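Local coordinates for protein DyP-type peroxidase (Thermobifida cellulosilytica, PDB 4GS1) that probably catalyses, as a dye-decolourising (DyP-type) peroxidase, the heme-dependent oxidation of dyes and other substrates by hydrogen peroxide, at residues A29-D34 with S44-A49; R78-H83 with V107-G112; D127-L132 with G239-V244. All coordinates share one frame; numbering follows the deposited sequence.

Contact 1 (A29-D34 with S44-A49)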
# COMPACT_ATOMS: atom_id res chain seq x y z
N ALA B 29 -0.05 -2.04 -17.41
CA ALA B 29 1.19 -2.59 -16.88
C ALA B 29 2.27 -2.61 -17.95
O ALA B 29 3.46 -2.48 -17.65
CB ALA B 29 0.95 -4.00 -16.35
N ARG B 30 1.86 -2.74 -19.21
CA ARG B 30 2.79 -2.96 -20.32
C ARG B 30 3.37 -1.67 -20.91
O ARG B 30 4.55 -1.64 -21.31
CB ARG B 30 2.08 -3.77 -21.41
CG ARG B 30 2.66 -3.60 -22.81
CD ARG B 30 1.79 -4.26 -23.88
NE ARG B 30 0.66 -3.42 -24.29
CZ ARG B 30 0.76 -2.35 -25.08
NH1 ARG B 30 1.94 -1.96 -25.54
NH2 ARG B 30 -0.33 -1.66 -25.40
N ARG B 31 2.57 -0.61 -20.96
CA ARG B 31 2.94 0.59 -21.71
C ARG B 31 3.76 1.60 -20.91
O ARG B 31 3.73 1.59 -19.68
CB ARG B 31 1.67 1.30 -22.18
CG ARG B 31 0.86 1.87 -21.03
CD ARG B 31 -0.52 2.35 -21.45
NE ARG B 31 -0.54 3.76 -21.82
CZ ARG B 31 -0.53 4.76 -20.94
NH1 ARG B 31 -0.48 4.52 -19.64
NH2 ARG B 31 -0.56 6.02 -21.38
N ARG B 32 4.46 2.48 -21.62
CA ARG B 32 5.07 3.65 -21.01
C ARG B 32 4.03 4.76 -20.92
O ARG B 32 3.14 4.84 -21.76
CB ARG B 32 6.24 4.15 -21.86
CG ARG B 32 7.29 3.10 -22.17
CD ARG B 32 8.66 3.51 -21.66
NE ARG B 32 9.65 2.45 -21.86
CZ ARG B 32 10.33 1.85 -20.88
NH1 ARG B 32 10.16 2.23 -19.61
NH2 ARG B 32 11.20 0.89 -21.17
N ALA B 33 4.14 5.62 -19.91
CA ALA B 33 3.28 6.79 -19.85
C ALA B 33 3.64 7.75 -20.99
O ALA B 33 4.75 7.68 -21.53
CB ALA B 33 3.41 7.49 -18.50
N ASP B 34 2.72 8.63 -21.36
CA ASP B 34 3.03 9.71 -22.30
C ASP B 34 3.79 10.81 -21.57
O ASP B 34 3.22 11.57 -20.79
CB ASP B 34 1.74 10.25 -22.93
CG ASP B 34 1.97 11.45 -23.84
OD1 ASP B 34 3.14 11.72 -24.22
OD2 ASP B 34 0.98 12.12 -24.18
N SER B 44 -3.77 14.26 -16.95
CA SER B 44 -4.62 13.72 -18.01
C SER B 44 -4.27 12.26 -18.31
O SER B 44 -3.30 11.72 -17.76
CB SER B 44 -4.46 14.54 -19.29
OG SER B 44 -3.14 14.40 -19.80
N GLY B 45 -5.04 11.62 -19.17
CA GLY B 45 -4.75 10.25 -19.56
C GLY B 45 -5.27 9.26 -18.54
O GLY B 45 -5.79 9.65 -17.49
N ARG B 46 -5.13 7.97 -18.83
CA ARG B 46 -5.52 6.94 -17.87
C ARG B 46 -4.64 7.03 -16.63
O ARG B 46 -3.42 7.15 -16.73
CB ARG B 46 -5.43 5.55 -18.49
CG ARG B 46 -6.62 5.18 -19.36
CD ARG B 46 -6.42 3.84 -20.04
NE ARG B 46 -5.32 3.89 -21.00
CZ ARG B 46 -4.77 2.82 -21.58
NH1 ARG B 46 -5.22 1.61 -21.29
NH2 ARG B 46 -3.78 2.97 -22.44
N ALA B 47 -5.26 6.97 -15.46
CA ALA B 47 -4.48 7.01 -14.21
C ALA B 47 -3.99 5.62 -13.83
O ALA B 47 -4.76 4.65 -13.87
CB ALA B 47 -5.32 7.60 -13.10
N PRO B 48 -2.70 5.50 -13.44
CA PRO B 48 -2.17 4.21 -12.98
C PRO B 48 -2.80 3.79 -11.66
O PRO B 48 -3.37 4.63 -10.96
CB PRO B 48 -0.68 4.49 -12.77
CG PRO B 48 -0.38 5.70 -13.62
CD PRO B 48 -1.64 6.52 -13.58
N ALA B 49 -2.70 2.51 -11.33
CA ALA B 49 -3.39 1.99 -10.15
C ALA B 49 -2.78 2.44 -8.82
O ALA B 49 -3.46 2.39 -7.79
CB ALA B 49 -3.46 0.45 -10.20
O HOH W 1 -1.70 6.89 -18.82

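Contact 2 (R78-H83 with V107-G112)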
# COMPACT_ATOMS: atom_id res chain seq x y z
N ARG B 78 15.58 20.86 -10.94
CA ARG B 78 16.34 20.35 -12.08
C ARG B 78 16.67 18.88 -11.92
O ARG B 78 16.53 18.09 -12.86
CB ARG B 78 17.64 21.14 -12.30
CG ARG B 78 18.40 20.69 -13.56
CD ARG B 78 19.89 21.04 -13.55
NE ARG B 78 20.18 22.23 -12.76
CZ ARG B 78 20.81 22.22 -11.60
NH1 ARG B 78 21.24 21.07 -11.08
NH2 ARG B 78 21.03 23.35 -10.94
N THR B 79 17.10 18.49 -10.73
CA THR B 79 17.45 17.10 -10.47
C THR B 79 16.26 16.17 -10.67
O THR B 79 16.38 15.14 -11.34
CB THR B 79 18.04 16.94 -9.05
OG1 THR B 79 19.25 17.72 -8.96
CG2 THR B 79 18.36 15.49 -8.76
N TRP B 80 15.12 16.52 -10.09
CA TRP B 80 13.92 15.70 -10.27
C TRP B 80 13.51 15.64 -11.74
O TRP B 80 13.08 14.60 -12.23
CB TRP B 80 12.75 16.22 -9.43
CG TRP B 80 12.87 15.97 -7.94
CD1 TRP B 80 13.51 14.92 -7.32
CD2 TRP B 80 12.32 16.78 -6.90
NE1 TRP B 80 13.38 15.05 -5.94
CE2 TRP B 80 12.65 16.18 -5.67
CE3 TRP B 80 11.56 17.96 -6.89
CZ2 TRP B 80 12.26 16.72 -4.44
CZ3 TRP B 80 11.18 18.50 -5.67
CH2 TRP B 80 11.53 17.88 -4.46
N ALA B 81 13.64 16.76 -12.45
CA ALA B 81 13.27 16.77 -13.87
C ALA B 81 14.19 15.86 -14.68
O ALA B 81 13.73 15.15 -15.58
CB ALA B 81 13.30 18.18 -14.42
N GLU B 82 15.48 15.88 -14.36
CA GLU B 82 16.44 14.99 -15.04
C GLU B 82 16.12 13.52 -14.80
O GLU B 82 16.15 12.71 -15.73
CB GLU B 82 17.87 15.31 -14.59
CG GLU B 82 18.37 16.65 -15.10
CD GLU B 82 19.69 17.06 -14.46
OE1 GLU B 82 20.09 16.43 -13.46
OE2 GLU B 82 20.31 18.02 -14.97
N HIS B 83 15.82 13.17 -13.56
CA HIS B 83 15.48 11.79 -13.24
C HIS B 83 14.13 11.39 -13.84
O HIS B 83 13.96 10.26 -14.28
CB HIS B 83 15.50 11.56 -11.73
CG HIS B 83 16.87 11.51 -11.15
ND1 HIS B 83 17.38 10.38 -10.53
CD2 HIS B 83 17.86 12.43 -11.11
CE1 HIS B 83 18.61 10.62 -10.12
NE2 HIS B 83 18.93 11.86 -10.46
N VAL B 107 5.86 10.90 -13.39
CA VAL B 107 6.33 11.80 -12.34
C VAL B 107 5.80 13.22 -12.57
O VAL B 107 5.96 13.77 -13.66
CB VAL B 107 7.88 11.84 -12.28
CG1 VAL B 107 8.36 12.73 -11.13
CG2 VAL B 107 8.45 10.43 -12.11
N THR B 108 5.17 13.79 -11.54
CA THR B 108 4.67 15.17 -11.56
C THR B 108 5.43 16.01 -10.55
O THR B 108 5.65 15.56 -9.42
CB THR B 108 3.19 15.22 -11.15
OG1 THR B 108 2.48 14.13 -11.76
CG2 THR B 108 2.56 16.55 -11.55
N ILE B 109 5.82 17.22 -10.92
CA ILE B 109 6.61 18.08 -10.04
C ILE B 109 5.85 19.37 -9.70
O ILE B 109 5.40 20.09 -10.60
CB ILE B 109 7.98 18.45 -10.69
CG1 ILE B 109 8.79 17.19 -11.03
CG2 ILE B 109 8.77 19.35 -9.78
CD1 ILE B 109 10.03 17.48 -11.90
N GLY B 110 5.71 19.67 -8.41
CA GLY B 110 4.95 20.84 -8.01
C GLY B 110 5.65 21.74 -7.01
O GLY B 110 6.64 21.33 -6.37
N ILE B 111 5.11 22.94 -6.84
CA ILE B 111 5.75 24.01 -6.07
C ILE B 111 4.73 24.64 -5.12
O ILE B 111 3.62 24.98 -5.53
CB ILE B 111 6.28 25.08 -7.04
CG1 ILE B 111 7.49 24.54 -7.82
CG2 ILE B 111 6.66 26.37 -6.30
CD1 ILE B 111 7.85 25.36 -9.05
N GLY B 112 5.11 24.80 -3.86
CA GLY B 112 4.22 25.39 -2.87
C GLY B 112 4.41 26.88 -2.72
O GLY B 112 5.49 27.40 -2.99

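Contact 3 (D127-L132 with G239-V244)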
# COMPACT_ATOMS: atom_id res chain seq x y z
N ASP B 127 -2.34 35.00 -7.73
CA ASP B 127 -3.47 34.96 -6.80
C ASP B 127 -3.98 33.53 -6.60
O ASP B 127 -4.45 33.17 -5.51
CB ASP B 127 -4.62 35.84 -7.29
CG ASP B 127 -4.33 37.32 -7.16
OD1 ASP B 127 -3.34 37.69 -6.49
OD2 ASP B 127 -5.11 38.12 -7.72
N ALA B 128 -3.89 32.71 -7.64
CA ALA B 128 -4.38 31.33 -7.58
C ALA B 128 -3.57 30.47 -6.61
O ALA B 128 -4.02 29.39 -6.21
CB ALA B 128 -4.39 30.70 -8.97
N LEU B 129 -2.37 30.93 -6.26
CA LEU B 129 -1.53 30.22 -5.29
C LEU B 129 -1.75 30.72 -3.85
O LEU B 129 -0.99 30.37 -2.95
CB LEU B 129 -0.05 30.31 -5.70
CG LEU B 129 1.00 29.40 -5.03
CD1 LEU B 129 0.51 27.96 -4.97
CD2 LEU B 129 2.33 29.47 -5.78
N ALA B 130 -2.78 31.52 -3.63
CA ALA B 130 -3.09 31.97 -2.26
C ALA B 130 -3.41 30.76 -1.38
O ALA B 130 -3.98 29.78 -1.86
CB ALA B 130 -4.25 32.94 -2.25
N ASP B 131 -3.04 30.83 -0.10
CA ASP B 131 -3.35 29.74 0.81
C ASP B 131 -4.85 29.41 0.82
O ASP B 131 -5.70 30.30 0.67
CB ASP B 131 -2.90 30.07 2.24
CG ASP B 131 -1.39 30.18 2.38
OD1 ASP B 131 -0.93 30.74 3.40
OD2 ASP B 131 -0.65 29.73 1.48
N LEU B 132 -5.17 28.13 0.98
CA LEU B 132 -6.55 27.70 1.09
C LEU B 132 -7.15 28.24 2.39
O LEU B 132 -6.43 28.40 3.39
CB LEU B 132 -6.64 26.17 1.05
CG LEU B 132 -6.07 25.48 -0.19
CD1 LEU B 132 -6.14 23.95 -0.04
CD2 LEU B 132 -6.80 25.92 -1.44
N GLY B 239 -0.14 25.96 -16.70
CA GLY B 239 0.05 24.99 -15.63
C GLY B 239 -1.27 24.58 -15.02
O GLY B 239 -2.33 24.95 -15.51
N SER B 240 -1.23 23.80 -13.94
CA SER B 240 -2.47 23.45 -13.24
C SER B 240 -2.21 23.57 -11.76
O SER B 240 -1.04 23.56 -11.34
CB SER B 240 -2.90 22.03 -13.59
OG SER B 240 -4.20 21.74 -13.06
N TYR B 241 -3.27 23.72 -10.98
CA TYR B 241 -3.15 23.71 -9.52
C TYR B 241 -3.75 22.45 -8.93
O TYR B 241 -4.85 22.04 -9.32
CB TYR B 241 -3.82 24.95 -8.90
CG TYR B 241 -3.11 26.24 -9.24
CD1 TYR B 241 -2.13 26.75 -8.41
CD2 TYR B 241 -3.43 26.93 -10.39
CE1 TYR B 241 -1.47 27.94 -8.72
CE2 TYR B 241 -2.77 28.12 -10.72
CZ TYR B 241 -1.80 28.61 -9.87
OH TYR B 241 -1.15 29.79 -10.18
N LEU B 242 -3.02 21.84 -8.01
CA LEU B 242 -3.45 20.64 -7.30
C LEU B 242 -3.82 20.96 -5.86
O LEU B 242 -3.01 21.52 -5.12
CB LEU B 242 -2.32 19.62 -7.29
CG LEU B 242 -2.51 18.44 -6.32
CD1 LEU B 242 -3.67 17.57 -6.76
CD2 LEU B 242 -1.24 17.62 -6.26
N VAL B 243 -5.04 20.61 -5.47
CA VAL B 243 -5.39 20.58 -4.05
C VAL B 243 -5.42 19.14 -3.58
O VAL B 243 -6.17 18.32 -4.12
CB VAL B 243 -6.76 21.23 -3.79
CG1 VAL B 243 -7.18 20.99 -2.33
CG2 VAL B 243 -6.70 22.72 -4.09
N VAL B 244 -4.60 18.82 -2.58
CA VAL B 244 -4.61 17.50 -1.96
C VAL B 244 -5.34 17.57 -0.63
O VAL B 244 -5.08 18.48 0.17
CB VAL B 244 -3.18 17.03 -1.65
CG1 VAL B 244 -3.21 15.65 -1.01
CG2 VAL B 244 -2.34 17.01 -2.90

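Contact 1 (A29-D34 with S44-A49)
The guanidinium groups of Arg31 and Arg46 meet with their planes 51° apart. The encounter is a slanting one, which is neither a face-to-face stack nor an edge laid on a face. Arg46 presents a single corner, NH2, which lies 3.4 Å from NE of Arg31 and 3.5 Å from CD of the same residue, so it sits beside the bend where the methylene chain of Arg31 passes into its charged head. NE and NH2 are both donors, and their closeness is therefore a meeting of like charges rather than a bond. Arg31 is the first residue to leave helical geometry after helix 21-30. Its CG lies between the backbone N and the carbonyl carbon (chi1 68°), and a kink at chi3 (-92°) turns the head toward segment 44-49. Arg46 also bends at chi3 as it reaches back across the gap.

One water supplies the polar link between the segments. It accepts from Arg31 NH1 at 2.8 Å and donates to the backbone O of Arg46 at 2.7 Å, so the Arg31 head is coupled to the main chain of its neighbour rather than to that neighbour's charge. A carboxylate that probably eases the pairing is that of Asp27, one turn earlier in helix 21-30: its OD2 forms a salt bridge with Arg46 NH2, while its OD1 takes Arg30 NH2. Alongside, the backbone of Arg31 is hydrogen-bonded to Ser104.

At this surface contact the residue just past the N-terminal helix meets the loop that leads into strand 50-58. Its chemistry shows how two arginines can lie close together: the carboxylate of Asp27, paired with Arg46 and Arg30, probably offsets part of the repulsion, and a bridging water links one cation to a carbonyl oxygen.

Contact 2 (R78-H83 with V107-G112)
Ile109 CD1 is the point of contact, a single methyl set against the side of helix 66-90. It touches CB of Trp80 at 3.9 Å. The backbone N of Ala81 is nearer still to Ile109 CD1, at 3.7 Å, so the methyl rests where two consecutive helical residues join. The reach comes from an extended side chain: CG1 stands anti to the carbonyl carbon (chi1 -58°) and CD1 continues outward with chi2 at 170°. The other branch, CG2, approaches the Trp80 indole at a slant.

In the next shell, Leu77 from the same helix and Leu151 from the adjacent strand also pack on Ile109. Trp80 is fixed at its polar end, where NE1 is hydrogen-bonded to the backbone O of Leu168, and its ring meets that of Phe56 with the planes at about 45°. The strand's own backbone is held too: Ile109 N is hydrogen-bonded to OE1 of Gln40, from a loop.

Topologically this is the helix and second strand of a beta-alpha-beta crossover in a ferredoxin-like domain: helix 66-90 lies against the sheet, strand 106-111 pairs with strand 149-155, and helix 158-172 runs beside helix 66-90, with Thr172 against Trp80.

Contact 3 (D127-L132 with G239-V244)
Ala128 and Tyr241 make a CH-pi contact. The methyl CB of Ala128 stands over one face of the phenol ring, 3.9 Å from its centroid and 30° off the normal. It is displaced toward the hydroxyl-bearing end, where CZ is 3.4 Å away. The carbonyl O of Ala128 lies above the same face, 3.8 Å from the plane but shifted to the rim, so the methyl and the peptide share that side of the ring.

The remaining touches are apolar. Leu129 CB lies 4.1 Å from Tyr241 CE1. Further along, the aliphatic pair Leu132 and Val243 meets tip to tip, CD1 against CG1 at 3.9 Å. Val243 aims CG1 at the leucine by setting it opposite the main-chain N (chi1 171°). Phe351 and Leu376 also pack on Val243, and Val352 on Leu132.

Hydrogen bonds serve each segment separately: in the loop Ala130 N reaches Asp127 O at 3.0 Å and closes the turn carrying Ala128, while Tyr241 O bonds Gln344 NE2 of the neighbouring strand. Replacing Tyr241 with an alanine would probably strip the Ala128 methyl of its aromatic floor and open a gap between loop and strand.

The contact thus joins a loop of the N-terminal half to strand 240-249 of the C-terminal half through CH-pi and apolar contacts, which depend on close fit rather than on directed polar bonds.

In the fold
The three contacts progress from the N-terminal arm to the seam between the two halves of the chain. Contacts 1 and 2 have centres about 18 Å apart and are linked through strand 106-111, which carries one side of contact 2 and whose Met106 packs on Ala33 and Pro48 of contact 1. Contacts 2 and 3, with centres about 17 Å and nearest atoms about 4 Å apart, converge on Ala378, which is backbone-bonded to Ile111 and touches Tyr241. Contacts 1 and 3 lie on opposite sides of the chain's centre, about 25 Å between centres. The heme occupies the C-terminal half, and contact 3 approaches it, the Val243 side chain being about 7 Å from the cofactor.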